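Local coordinates for pesticidal crystal protein CRY4AA (PDB 2C9K) that promotes colloid-osmotic lysis of insect midgut epithelial cells as a mosquito-larvicidal, pore-forming three-domain delta-endotoxin, at residues N464-Y467 and T471-I474; C510-S513 and S518-I521. One frame throughout, in Å; residues are numbered along the deposited sequence.

Interaction 1 (N464-Y467 and T471-I474); sequences NTIY and TTQI
Thr472 and Ile474 turn toward the loop 464-467 from alternate positions of one strand, and between them they account for most of the 228 Å² buried here. The polar grip belongs to Thr472. Its OG1 accepts the backbone N-H of Tyr467, with N to OG1 at 2.9 Å and an N-H...O angle of 155°, a moderately straight bond. The same OG1 lies 2.6 Å from the oxygen of a water that probably donates to Tyr467 O (2.8 Å from the water oxygen); which way the bond between water and OG1 runs is left open. One hydroxyl thus reaches both the amide and the carbonyl of a single residue, the second through the water. With OG1 anti to the carbonyl carbon (chi1 -61°) and CG2 anti to the backbone N, both branches of Thr472 face the loop: the hydroxyl meets Tyr467, and CG2 lies 3.4 Å from Thr465 O. The ring of Tyr467 presents an edge, not a face, to the hydroxyl, with CD1 3.6 Å from Thr472 OG1.

Strand 471-475 belongs to the C-terminal beta-sandwich domain of the three-domain Cry fold, and loop 464-467 packs against it. The strand runs antiparallel to strand 600-609 and parallel to 255-256, while Ile466 bonds through its backbone to Gln511, so the loop bridges toward the sheet containing strand 505-511.

Ile474 makes the apolar half of the contact. Its CD1 approaches the side chain of Ile466 at roughly a right angle, 4.0 Å from CG1, and Phe607 and Cys510 also touch both isoleucines. Ile474 CD1 lies 3.6 Å from Asn464 O as well, and its CG2 rests 3.8 Å from Asn464 OD1. That amide is engaged beyond this pair: ND2 donates to Thr509 O and OD1 accepts from Lys478 NZ.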
loop_
_atom_site.group_PDB
_atom_site.type_symbol
_atom_site.label_atom_id
_atom_site.label_comp_id
_atom_site.label_asym_id
_atom_site.label_seq_id
_atom_site.Cartn_x
_atom_site.Cartn_y
_atom_site.Cartn_z
ATOM N N ASN A 464 13.069 10.690 -3.704
ATOM C CA ASN A 464 13.288 9.736 -4.789
ATOM C C ASN A 464 14.734 9.266 -4.828
ATOM O O ASN A 464 15.294 9.078 -5.912
ATOM C CB ASN A 464 12.958 10.363 -6.152
ATOM C CG ASN A 464 11.475 10.390 -6.440
ATOM O OD1 ASN A 464 10.753 9.463 -6.093
ATOM N ND2 ASN A 464 11.015 11.448 -7.094
ATOM N N THR A 465 15.346 9.054 -3.673
ATOM C CA THR A 465 16.746 8.663 -3.698
ATOM C C THR A 465 17.043 7.379 -4.464
ATOM O O THR A 465 16.248 6.430 -4.502
ATOM C CB THR A 465 17.348 8.550 -2.284
ATOM O OG1 THR A 465 16.969 7.304 -1.696
ATOM C CG2 THR A 465 16.853 9.696 -1.413
ATOM N N ILE A 466 18.209 7.386 -5.095
ATOM C CA ILE A 466 18.691 6.260 -5.863
ATOM C C ILE A 466 19.881 5.752 -5.075
ATOM O O ILE A 466 20.840 6.488 -4.852
ATOM C CB ILE A 466 19.108 6.721 -7.279
ATOM C CG1 ILE A 466 17.855 7.215 -8.020
ATOM C CG2 ILE A 466 19.794 5.586 -8.028
ATOM C CD1 ILE A 466 18.076 7.763 -9.402
ATOM N N TYR A 467 19.801 4.509 -4.619
ATOM C CA TYR A 467 20.883 3.934 -3.848
ATOM C C TYR A 467 21.915 3.289 -4.755
ATOM O O TYR A 467 21.659 3.037 -5.929
ATOM C CB TYR A 467 20.333 2.923 -2.844
ATOM C CG TYR A 467 19.323 3.526 -1.888
ATOM C CD1 TYR A 467 17.953 3.444 -2.143
ATOM C CD2 TYR A 467 19.744 4.212 -0.746
ATOM C CE1 TYR A 467 17.032 4.030 -1.286
ATOM C CE2 TYR A 467 18.836 4.807 0.117
ATOM C CZ TYR A 467 17.480 4.714 -0.153
ATOM O OH TYR A 467 16.577 5.312 0.706
ATOM N N THR A 471 19.230 -2.636 -5.876
ATOM C CA THR A 471 18.302 -2.150 -6.882
ATOM C C THR A 471 17.291 -1.209 -6.264
ATOM O O THR A 471 16.639 -1.540 -5.272
ATOM C CB THR A 471 17.553 -3.311 -7.559
ATOM O OG1 THR A 471 18.476 -4.078 -8.342
ATOM C CG2 THR A 471 16.441 -2.784 -8.458
ATOM N N THR A 472 17.172 -0.026 -6.852
ATOM C CA THR A 472 16.225 0.961 -6.374
ATOM C C THR A 472 14.999 0.888 -7.259
ATOM O O THR A 472 15.098 0.900 -8.485
ATOM C CB THR A 472 16.811 2.372 -6.432
ATOM O OG1 THR A 472 17.972 2.430 -5.601
ATOM C CG2 THR A 472 15.802 3.393 -5.936
ATOM N N GLN A 473 13.843 0.804 -6.622
ATOM C CA GLN A 473 12.575 0.712 -7.324
ATOM C C GLN A 473 11.831 2.025 -7.108
ATOM O O GLN A 473 11.451 2.337 -5.982
ATOM C CB GLN A 473 11.777 -0.454 -6.738
ATOM C CG GLN A 473 10.704 -1.042 -7.630
ATOM C CD GLN A 473 10.174 -2.353 -7.080
ATOM O OE1 GLN A 473 9.533 -2.388 -6.031
ATOM N NE2 GLN A 473 10.457 -3.445 -7.782
ATOM N N ILE A 474 11.648 2.803 -8.174
ATOM C CA ILE A 474 10.937 4.076 -8.082
ATOM C C ILE A 474 9.651 4.058 -8.899
ATOM O O ILE A 474 9.688 4.142 -10.135
ATOM C CB ILE A 474 11.786 5.260 -8.594
ATOM C CG1 ILE A 474 13.042 5.432 -7.734
ATOM C CG2 ILE A 474 10.959 6.541 -8.540
ATOM C CD1 ILE A 474 13.891 6.627 -8.119
HETATM O O HOH W 1 19.786 1.375 -7.092
#

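Interaction 2 (C510-S513 and S518-I521)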
loop_
_atom_site.group_PDB
_atom_site.type_symbol
_atom_site.label_atom_id
_atom_site.label_comp_id
_atom_site.label_asym_id
_atom_site.label_seq_id
_atom_site.Cartn_x
_atom_site.Cartn_y
_atom_site.Cartn_z
ATOM N N CYS A 510 14.892 12.672 -9.410
ATOM C CA CYS A 510 15.554 11.848 -8.397
ATOM C C CYS A 510 16.783 12.516 -7.809
ATOM O O CYS A 510 17.432 13.330 -8.461
ATOM C CB CYS A 510 15.974 10.506 -8.992
ATOM S SG CYS A 510 14.647 9.642 -9.822
ATOM N N GLN A 511 17.093 12.161 -6.570
ATOM C CA GLN A 511 18.253 12.700 -5.884
ATOM C C GLN A 511 19.167 11.509 -5.633
ATOM O O GLN A 511 18.766 10.541 -4.988
ATOM C CB GLN A 511 17.830 13.335 -4.563
ATOM C CG GLN A 511 18.926 14.140 -3.877
ATOM C CD GLN A 511 18.448 14.819 -2.595
ATOM O OE1 GLN A 511 17.482 15.588 -2.606
ATOM N NE2 GLN A 511 19.129 14.540 -1.490
ATOM N N HIS A 512 20.387 11.564 -6.159
ATOM C CA HIS A 512 21.314 10.458 -5.985
ATOM C C HIS A 512 21.873 10.423 -4.567
ATOM O O HIS A 512 21.790 11.414 -3.835
ATOM C CB HIS A 512 22.467 10.564 -6.986
ATOM C CG HIS A 512 23.240 9.292 -7.145
ATOM N ND1 HIS A 512 24.617 9.255 -7.203
ATOM C CD2 HIS A 512 22.828 8.007 -7.250
ATOM C CE1 HIS A 512 25.019 8.004 -7.334
ATOM N NE2 HIS A 512 23.952 7.227 -7.365
ATOM N N SER A 513 22.432 9.277 -4.184
ATOM C CA SER A 513 23.035 9.115 -2.863
ATOM C C SER A 513 24.326 9.920 -2.794
ATOM O O SER A 513 24.743 10.530 -3.782
ATOM C CB SER A 513 23.348 7.651 -2.600
ATOM O OG SER A 513 22.175 6.877 -2.717
ATOM N N SER A 518 27.431 3.841 -11.379
ATOM C CA SER A 518 26.990 3.659 -12.751
ATOM C C SER A 518 25.792 2.728 -12.642
ATOM O O SER A 518 25.723 1.909 -11.728
ATOM C CB SER A 518 28.084 3.022 -13.609
ATOM O OG SER A 518 28.894 4.018 -14.212
ATOM N N TYR A 519 24.839 2.858 -13.554
ATOM C CA TYR A 519 23.658 2.015 -13.495
ATOM C C TYR A 519 23.160 1.629 -14.867
ATOM O O TYR A 519 23.757 1.948 -15.891
ATOM C CB TYR A 519 22.492 2.745 -12.809
ATOM C CG TYR A 519 22.749 3.283 -11.431
ATOM C CD1 TYR A 519 23.523 4.433 -11.239
ATOM C CD2 TYR A 519 22.212 2.649 -10.312
ATOM C CE1 TYR A 519 23.762 4.941 -9.956
ATOM C CE2 TYR A 519 22.441 3.142 -9.024
ATOM C CZ TYR A 519 23.219 4.287 -8.853
ATOM O OH TYR A 519 23.459 4.760 -7.584
ATOM N N PHE A 520 22.042 0.920 -14.844
ATOM C CA PHE A 520 21.302 0.535 -16.027
ATOM C C PHE A 520 19.918 0.884 -15.506
ATOM O O PHE A 520 19.576 0.510 -14.385
ATOM C CB PHE A 520 21.406 -0.973 -16.322
ATOM C CG PHE A 520 22.644 -1.353 -17.088
ATOM C CD1 PHE A 520 23.447 -2.408 -16.664
ATOM C CD2 PHE A 520 23.047 -0.608 -18.195
ATOM C CE1 PHE A 520 24.636 -2.707 -17.322
ATOM C CE2 PHE A 520 24.243 -0.903 -18.862
ATOM C CZ PHE A 520 25.036 -1.951 -18.420
ATOM N N ILE A 521 19.142 1.657 -16.246
ATOM C CA ILE A 521 17.818 1.939 -15.737
ATOM C C ILE A 521 16.900 0.924 -16.445
ATOM O O ILE A 521 16.983 0.732 -17.655
ATOM C CB ILE A 521 17.419 3.476 -15.924
ATOM C CG1 ILE A 521 16.200 3.626 -16.819
ATOM C CG2 ILE A 521 18.608 4.289 -16.415
ATOM C CD1 ILE A 521 14.933 3.313 -16.114
#
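His512 and Tyr519 meet through the outer ends of their side chains, joining the chain at the end of strand 505-511 to strand 517-527 in the C-terminal domain of the three-domain Cry fold, a beta-sandwich. Strand 505-511 belongs to one sheet and strand 517-527 to another, and the backbones stand well apart: the nearest CA atoms, those of His512 and Ser518, are 11.1 Å from each other. The pairing is therefore entirely one of side chains, and its 84 Å² of buried surface is divided about equally between the two aromatic residues.

Each side chain is extended toward the other from the opposite direction. In His512, CG is anti to the backbone N (chi1 -164°), which carries the imidazole out toward the tyrosine. Tyr519 uses a different rotamer, with CG anti to the carbonyl carbon, and brings its phenol hydroxyl to the imidazole edge. Its chi2 of 75° turns the ring steeply out of the plane of CA, CB and CG, and the two rings end nearly perpendicular. His512 NE2 and Tyr519 OH come within 2.5 Å, a short hydrogen bond in which either atom could be the donor; at 2.80 Å resolution the shortness itself carries no weight. The hydroxyl lies in the plane of the imidazole, and the bond is fairly straight at 161°. The rings meet rim to rim with neither over the face of the other, so this is not a T-shaped stack; their centroids are 5.5 Å apart.

Tyr519 OH also hydrogen-bonds to Tyr467 O, and on the other nitrogen of the imidazole His512 ND1 donates to Ala580 O, so the ring is held through both nitrogens and its rotation is restricted. Phe579 meets the imidazole with its own ring, while Phe607 and Pro609 touch Tyr519 from strand 600-609. The hydroxyl leans slightly to one side of NE2: Tyr519 OH is 3.3 Å from His512 CD2 and 3.6 Å from His512 CE1.

Followed from the N terminus, the chain leaves strand 450-457, passes through loop 464-467 and, after three residues, enters strand 471-475, where interaction 1 closes a short loop. Interaction 2 opens later and closes across the four residues leading to 518-521; it joins the chain end of strand 505-511, in one sheet, to strand 517-527, in the other. The two are in series, neither nested nor crossed, yet their centres lie only about 7 Å apart. Loop 464-467 supplies a second connection between these sheets: Ile466 O probably bonds to Ser513 OG (2.5 Å), and Tyr467 O to Tyr519 OH (3.0 Å).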